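Local coordinates for protein RNA polymerase II subunit A C-terminal domain phosphatase SSU72 (PDB 4H3K) that dephosphorylates phosphoserine and phosphothreonine in the C-terminal domain of RNA polymerase II and takes part in RNA processing, transcription termination and pre-mRNA polyadenylation, at residues S33-R38 and T79-M84; N44-S47 and S52-S55; E116-C121 and V140-S145. The protein carries 1 engineered substitution. All coordinates share one frame; numbering follows the deposited sequence.

Contact 1. Residues S33-R38 and T79-M84; sequences SSNQNR and TTYDQM. With PO4 (phosphate ion), chain F.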
# COMPACT_ATOMS: atom_id res chain seq x y z
N SER B 33 -3.20 8.46 -19.99
CA SER B 33 -4.46 7.84 -20.43
C SER B 33 -4.26 6.72 -21.44
O SER B 33 -4.78 5.60 -21.26
CB SER B 33 -5.41 8.91 -20.95
OG SER B 33 -6.65 8.28 -21.16
N SER B 34 -3.47 7.00 -22.47
CA SER B 34 -3.26 6.06 -23.57
C SER B 34 -1.90 5.34 -23.51
O SER B 34 -1.66 4.48 -24.34
CB SER B 34 -3.38 6.80 -24.90
OG SER B 34 -4.69 7.33 -25.03
N ASN B 35 -1.05 5.69 -22.54
CA ASN B 35 0.36 5.22 -22.48
C ASN B 35 1.06 5.41 -23.83
O ASN B 35 1.70 4.48 -24.38
CB ASN B 35 0.43 3.77 -22.01
CG ASN B 35 1.81 3.35 -21.56
OD1 ASN B 35 2.69 4.17 -21.17
ND2 ASN B 35 2.01 2.05 -21.56
N GLN B 36 0.94 6.62 -24.36
CA GLN B 36 1.55 6.95 -25.67
C GLN B 36 2.52 8.12 -25.58
O GLN B 36 3.57 8.10 -26.21
CB GLN B 36 0.47 7.32 -26.66
CG GLN B 36 -0.37 6.15 -27.14
CD GLN B 36 0.45 5.21 -28.03
OE1 GLN B 36 1.55 5.55 -28.45
NE2 GLN B 36 -0.07 4.02 -28.29
N ASN B 37 2.12 9.14 -24.80
CA ASN B 37 2.77 10.44 -24.85
C ASN B 37 3.34 10.89 -23.49
O ASN B 37 4.52 10.77 -23.27
CB ASN B 37 1.79 11.48 -25.46
CG ASN B 37 2.38 12.90 -25.51
OD1 ASN B 37 1.66 13.90 -25.38
ND2 ASN B 37 3.67 12.99 -25.72
N ARG B 38 2.50 11.38 -22.58
CA ARG B 38 3.01 11.90 -21.30
C ARG B 38 3.78 10.86 -20.47
O ARG B 38 4.88 11.13 -19.97
CB ARG B 38 1.87 12.56 -20.52
CG ARG B 38 1.31 13.76 -21.29
CD ARG B 38 -0.07 14.13 -20.79
NE ARG B 38 -1.07 13.10 -21.13
CZ ARG B 38 -2.31 13.08 -20.66
NH1 ARG B 38 -2.71 14.03 -19.82
NH2 ARG B 38 -3.16 12.11 -21.01
N THR B 79 -2.85 -3.69 -29.21
CA THR B 79 -2.16 -3.34 -30.43
C THR B 79 -0.76 -2.79 -30.15
O THR B 79 -0.56 -1.95 -29.28
CB THR B 79 -2.95 -2.29 -31.21
OG1 THR B 79 -4.28 -2.76 -31.46
CG2 THR B 79 -2.28 -1.95 -32.51
N THR B 80 0.20 -3.29 -30.90
CA THR B 80 1.62 -2.93 -30.82
C THR B 80 1.89 -1.51 -31.33
O THR B 80 1.16 -1.01 -32.20
CB THR B 80 2.39 -4.05 -31.60
OG1 THR B 80 3.03 -4.93 -30.67
CG2 THR B 80 3.39 -3.53 -32.56
N TYR B 81 2.88 -0.83 -30.75
CA TYR B 81 3.29 0.49 -31.27
C TYR B 81 3.66 0.40 -32.76
O TYR B 81 3.36 1.30 -33.56
CB TYR B 81 4.48 1.05 -30.50
CG TYR B 81 4.19 1.39 -29.03
CD1 TYR B 81 3.29 2.40 -28.68
CD2 TYR B 81 4.85 0.71 -28.00
CE1 TYR B 81 3.05 2.73 -27.32
CE2 TYR B 81 4.62 1.03 -26.65
CZ TYR B 81 3.72 2.03 -26.32
OH TYR B 81 3.51 2.33 -25.00
N ASP B 82 4.34 -0.68 -33.10
CA ASP B 82 4.72 -0.97 -34.49
C ASP B 82 3.50 -1.14 -35.40
O ASP B 82 3.49 -0.61 -36.51
CB ASP B 82 5.61 -2.22 -34.52
CG ASP B 82 6.29 -2.40 -35.84
OD1 ASP B 82 7.18 -1.59 -36.15
OD2 ASP B 82 5.91 -3.34 -36.57
N GLN B 83 2.47 -1.83 -34.93
CA GLN B 83 1.22 -1.94 -35.72
C GLN B 83 0.59 -0.56 -35.92
O GLN B 83 0.17 -0.24 -37.02
CB GLN B 83 0.23 -2.94 -35.11
CG GLN B 83 0.74 -4.37 -35.17
CD GLN B 83 -0.08 -5.35 -34.34
OE1 GLN B 83 -0.34 -5.12 -33.17
NE2 GLN B 83 -0.47 -6.46 -34.95
N MET B 84 0.60 0.28 -34.88
CA MET B 84 0.07 1.65 -34.99
C MET B 84 0.88 2.48 -35.97
O MET B 84 0.31 3.25 -36.76
CB MET B 84 0.05 2.35 -33.62
CG MET B 84 -0.97 1.81 -32.67
SD MET B 84 -0.71 2.48 -31.02
CE MET B 84 -1.34 1.10 -30.06
P PO4 F . -1.07 9.92 -23.21
O1 PO4 F . -0.23 8.70 -23.06
O2 PO4 F . -1.41 10.19 -24.69
O3 PO4 F . -0.36 11.16 -22.69
O4 PO4 F . -2.36 9.83 -22.45

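Contact 2. Residues N44-S47 and S52-S55; sequences NILS and SVRS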
# COMPACT_ATOMS: atom_id res chain seq x y z
N ASN B 44 10.90 7.40 -20.63
CA ASN B 44 12.17 7.59 -21.32
C ASN B 44 13.18 8.40 -20.48
O ASN B 44 14.31 7.94 -20.27
CB ASN B 44 11.95 8.18 -22.73
CG ASN B 44 13.23 8.17 -23.60
OD1 ASN B 44 13.77 9.23 -23.94
ND2 ASN B 44 13.72 6.98 -23.95
N ILE B 45 12.78 9.58 -20.00
CA ILE B 45 13.71 10.42 -19.21
C ILE B 45 14.12 9.69 -17.91
O ILE B 45 15.31 9.60 -17.58
CB ILE B 45 13.09 11.83 -18.87
CG1 ILE B 45 12.73 12.64 -20.15
CG2 ILE B 45 14.06 12.67 -17.98
CD1 ILE B 45 13.62 12.43 -21.31
N LEU B 46 13.13 9.15 -17.18
CA LEU B 46 13.43 8.49 -15.90
C LEU B 46 14.36 7.31 -16.12
O LEU B 46 15.35 7.16 -15.41
CB LEU B 46 12.16 8.07 -15.16
CG LEU B 46 11.36 9.25 -14.56
CD1 LEU B 46 10.00 8.81 -14.13
CD2 LEU B 46 12.05 9.89 -13.35
N SER B 47 14.05 6.51 -17.14
CA SER B 47 14.84 5.31 -17.42
C SER B 47 16.29 5.71 -17.72
O SER B 47 17.21 5.10 -17.20
CB SER B 47 14.23 4.54 -18.58
OG SER B 47 15.10 3.51 -18.97
N SER B 52 14.22 3.03 -11.71
CA SER B 52 13.45 1.86 -12.04
C SER B 52 12.05 2.39 -12.31
O SER B 52 11.42 2.94 -11.44
CB SER B 52 13.48 0.91 -10.83
OG SER B 52 12.50 -0.10 -10.97
N VAL B 53 11.61 2.28 -13.55
CA VAL B 53 10.35 2.87 -13.97
C VAL B 53 9.53 1.94 -14.86
O VAL B 53 10.07 1.21 -15.66
CB VAL B 53 10.59 4.27 -14.61
CG1 VAL B 53 11.62 4.23 -15.75
CG2 VAL B 53 9.25 4.93 -15.06
N ARG B 54 8.21 1.97 -14.67
CA ARG B 54 7.29 1.33 -15.57
C ARG B 54 6.24 2.39 -15.91
O ARG B 54 6.09 3.39 -15.19
CB ARG B 54 6.61 0.12 -14.91
CG ARG B 54 7.54 -0.96 -14.31
CD ARG B 54 7.67 -2.22 -15.15
NE ARG B 54 6.48 -2.55 -15.97
CZ ARG B 54 5.57 -3.49 -15.69
NH1 ARG B 54 5.62 -4.22 -14.57
NH2 ARG B 54 4.58 -3.70 -16.54
N SER B 55 5.51 2.18 -17.00
CA SER B 55 4.53 3.14 -17.42
C SER B 55 3.27 2.45 -17.90
O SER B 55 3.32 1.30 -18.36
CB SER B 55 5.12 4.02 -18.52
OG SER B 55 5.34 3.26 -19.69

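Contact 3. Residues E116-C121 and V140-S145; sequences ERFQNC and VEDLNS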
# COMPACT_ATOMS: atom_id res chain seq x y z
N GLU B 116 0.54 -0.42 -22.05
CA GLU B 116 0.06 -1.30 -21.00
C GLU B 116 -1.04 -0.63 -20.16
O GLU B 116 -0.90 0.54 -19.80
CB GLU B 116 1.22 -1.73 -20.09
CG GLU B 116 2.32 -2.52 -20.85
CD GLU B 116 3.59 -2.68 -20.04
OE1 GLU B 116 3.82 -3.78 -19.54
OE2 GLU B 116 4.35 -1.71 -19.88
N ARG B 117 -2.11 -1.38 -19.89
CA ARG B 117 -3.18 -0.93 -19.03
C ARG B 117 -2.79 -1.09 -17.57
O ARG B 117 -2.44 -2.21 -17.12
CB ARG B 117 -4.45 -1.75 -19.24
CG ARG B 117 -5.07 -1.62 -20.62
CD ARG B 117 -6.50 -2.25 -20.73
NE ARG B 117 -7.41 -2.07 -19.58
CZ ARG B 117 -8.00 -0.93 -19.20
NH1 ARG B 117 -7.76 0.19 -19.84
NH2 ARG B 117 -8.84 -0.94 -18.17
N PHE B 118 -2.87 0.00 -16.82
CA PHE B 118 -2.62 -0.03 -15.37
C PHE B 118 -3.47 -1.08 -14.64
O PHE B 118 -3.00 -1.81 -13.76
CB PHE B 118 -2.92 1.34 -14.77
CG PHE B 118 -2.57 1.44 -13.31
CD1 PHE B 118 -1.28 1.81 -12.92
CD2 PHE B 118 -3.53 1.19 -12.34
CE1 PHE B 118 -0.96 1.90 -11.56
CE2 PHE B 118 -3.22 1.28 -10.99
CZ PHE B 118 -1.93 1.63 -10.60
N GLN B 119 -4.75 -1.12 -14.98
CA GLN B 119 -5.69 -1.99 -14.28
C GLN B 119 -5.35 -3.48 -14.47
O GLN B 119 -5.85 -4.32 -13.73
CB GLN B 119 -7.14 -1.69 -14.69
CG GLN B 119 -7.60 -0.27 -14.34
CD GLN B 119 -7.39 0.80 -15.43
OE1 GLN B 119 -8.17 1.74 -15.50
NE2 GLN B 119 -6.36 0.66 -16.26
N ASN B 120 -4.47 -3.79 -15.43
CA ASN B 120 -4.06 -5.19 -15.70
C ASN B 120 -2.79 -5.63 -15.02
O ASN B 120 -2.50 -6.82 -14.98
CB ASN B 120 -3.86 -5.47 -17.19
CG ASN B 120 -5.13 -5.36 -17.97
OD1 ASN B 120 -6.23 -5.56 -17.45
ND2 ASN B 120 -4.99 -5.00 -19.25
N CYS B 121 -2.01 -4.68 -14.52
CA CYS B 121 -0.73 -5.03 -13.92
C CYS B 121 -0.84 -5.23 -12.42
O CYS B 121 -1.74 -4.70 -11.77
CB CYS B 121 0.34 -3.98 -14.23
SG CYS B 121 2.03 -4.54 -13.87
N VAL B 140 -6.58 5.48 -8.42
CA VAL B 140 -7.08 5.32 -7.05
C VAL B 140 -8.28 4.36 -6.96
O VAL B 140 -8.32 3.49 -6.07
CB VAL B 140 -7.39 6.69 -6.41
CG1 VAL B 140 -8.11 6.51 -5.06
CG2 VAL B 140 -6.08 7.46 -6.20
N GLU B 141 -9.24 4.51 -7.88
CA GLU B 141 -10.37 3.60 -7.90
C GLU B 141 -9.89 2.16 -8.02
O GLU B 141 -10.37 1.28 -7.31
CB GLU B 141 -11.32 3.89 -9.06
CG GLU B 141 -12.58 2.97 -8.95
CD GLU B 141 -13.70 3.37 -9.86
OE1 GLU B 141 -13.44 4.10 -10.84
OE2 GLU B 141 -14.86 2.95 -9.58
N ASP B 142 -8.97 1.91 -8.95
CA ASP B 142 -8.43 0.58 -9.15
C ASP B 142 -7.76 0.03 -7.86
O ASP B 142 -8.14 -1.02 -7.35
CB ASP B 142 -7.43 0.59 -10.30
CG ASP B 142 -6.99 -0.79 -10.69
OD1 ASP B 142 -7.82 -1.70 -10.62
OD2 ASP B 142 -5.83 -0.98 -11.06
N LEU B 143 -6.74 0.71 -7.35
CA LEU B 143 -6.02 0.20 -6.17
C LEU B 143 -6.91 0.07 -4.93
O LEU B 143 -6.74 -0.85 -4.13
CB LEU B 143 -4.83 1.12 -5.84
CG LEU B 143 -3.78 1.23 -6.96
CD1 LEU B 143 -2.68 2.25 -6.58
CD2 LEU B 143 -3.18 -0.19 -7.29
N ASN B 144 -7.87 0.99 -4.77
CA ASN B 144 -8.78 0.93 -3.62
C ASN B 144 -9.76 -0.24 -3.73
O ASN B 144 -10.34 -0.65 -2.72
CB ASN B 144 -9.55 2.24 -3.44
CG ASN B 144 -10.40 2.26 -2.15
OD1 ASN B 144 -9.86 2.28 -1.04
ND2 ASN B 144 -11.73 2.25 -2.30
N SER B 145 -9.97 -0.77 -4.92
CA SER B 145 -10.85 -1.94 -5.11
C SER B 145 -10.08 -3.29 -5.09
O SER B 145 -10.69 -4.34 -5.13
CB SER B 145 -11.63 -1.79 -6.42
OG SER B 145 -10.73 -1.95 -7.49

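Contact 1. Residues S33-R38 and T79-M84
Tyr81 crosses from the first turn of helix 81-98 to the phosphate-binding loop and makes the one hydrogen bond between the two segments, from its OH to the backbone O of Asn35 at 2.9 Å. The C=O...OH angle of 165° shows the hydroxyl meeting the carbonyl almost head-on, and Asn35 O lies at the ring edge, in the ring plane. CG of Tyr81 is anti to the carbonyl carbon (chi1 -66°), which sends the ring across to the loop.

Gln36 carries the remaining packing, polar and van der Waals. Its chain bends at chi2 (-69°) and lays the amide against the ring edge, OE1 standing 3.4 Å from Tyr81 CE1 with the two planes nearly perpendicular. On the other branch, NE2 sits 3.2 Å from Met84 SD, the extended methionine coming from the opposite direction.

Ionic and backbone bonds hold the phosphate. Phosphate O1 accepts from the backbone N of Gln36 (2.7 Å) and of Asn37, O4 from those of Ser33 and Ser34. Arg38 adds NE to O3 (2.6 Å) and NH2 to O4 (2.8 Å), its guanidinium edge-on to the ion, while NH1 is salt-bridged to Glu132. The OG of Ser32, evidently the engineered residue where the CX5R motif has its cysteine, also bonds the phosphate.

A phenylalanine in place of Tyr81 would probably leave the Asn35 carbonyl without its hydroxyl donor and the loop freer to shift.

The loop, with its CX5R spacing closing at Arg38, is the phosphate-binding P-loop of cysteine phosphatases, occupied here by a phosphate ion that probably came from the crystallisation liquor. The Tyr81 hydroxyl and the Gln36 side chain lie in a second shell: the hydroxyl holds a loop carbonyl, consistent with keeping the neighbouring amides aimed at the anion.

Contact 2. Residues N44-S47 and S52-S55
Ser55 OG is gripped by several groups: it is hydrogen-bonded to His43 ND1 and to Lys112 NZ, and the side-chain amide of Asn35 lies close by. His43 directly precedes residues 44-47, so its bond ties strand 52-57 to helix 38-48 just beside the apolar contact.

That contact centres on Val53, whose side chain points at the helix and whose two methyls have different tasks. CG1 rests on the backbone of the last helical turn, 3.6 Å from Ser47 N, and also meets CA and CB of Ser47. The same methyl lies 3.9 Å from Leu46 CB. CG2 reaches the other way along the leucine and comes within 4.1 Å of Leu46 CD1. The torsions explain the division: with chi1 of Val53 at 53°, CG1 stands between the backbone N and the carbonyl carbon, the crowded position, while CG2 is anti to the backbone N.

Leu46 and Val53 cross at about a right angle; CB and CG1 of Val53 lie against Leu46 CB, and CG2 against CD1, while the leucine tip carries on into the core. There Leu46 packs on Val30 of strand 27-32 and on Ile175 and Cys179 of helix 165-184. Ser47, by contrast, is exposed, and it presents backbone and CB to the valine. The two segments' backbones come closest here, CA of Ser47 lying 6.2 Å from CA of Val53.

Strands 27-32 and 52-57 are parallel neighbours joined through helix 38-48, and backbone bonds run from Ser52 and Arg54 to Val28. The arrangement is that of a beta-alpha-beta crossover, with the helix packed back on strand 52-57, outermost in the sheet of this chain. That sheet has the order 2-1-3-4-5, and its parallel 2-1-3-4 part is that of the low-molecular-weight tyrosine phosphatase fold.

Contact 3. Residues E116-C121 and V140-S145
Phe118 and Leu143 supply the apolar part of this contact. The phenylalanine, CG anti to its own backbone N (chi1 -175°), reaches out of the 3-10 turn at 118-120 so that CZ comes 4.0 Å from Leu143 CD2, the side chains running roughly at right angles. Ile128 of strand 127-130 touches both, which seats the pair against the sheet.

The polar part gathers round Asp142, which points from helix 133-145 at the turn. Its OD2 lies 3.4 Å from Phe118 CD2 and 3.4 Å from Gln119 CA, while its CG packs 3.7 Å from Gln119 CG. These are packing contacts: the strong partner of OD2 is Arg146, in a salt bridge. The same arginine reaches the backbone O of Phe118 and of Cys121 in weak hydrogen bonds.

Within residues 140-145, Asp142 O accepts from both Ser145 OG (2.8 Å) and Ser145 N, from one face of its carbonyl plane.

The carboxylate packs on carbon atoms of the turn and takes its salt bridge from Arg146, which probably offsets its charge; the guanidinium links the Asp142 carboxylate to main-chain carbonyls of the loop, the latter weakly.

Overall arrangement
All three contacts lie in one alpha/beta domain built on a five-stranded mixed sheet. Along the chain contact 2 is nested inside the loop closed by contact 1, and contact 3 follows both. Their centres are about 16 Å apart for contacts 1 and 2, and about 18 Å from each of these to contact 3. Strand 27-32 leads into the phosphate-binding loop, then helix 38-48 and strand 52-57 complete the beta-alpha-beta unit of contact 2. The segments meet directly: Asn35 lies by Ser55 and by Glu116, and Arg54 salt-bridges Glu116. Ser55 at the crossover and Glu116 at the start of loop 116-121 thus border the phosphate-binding loop at Asn35.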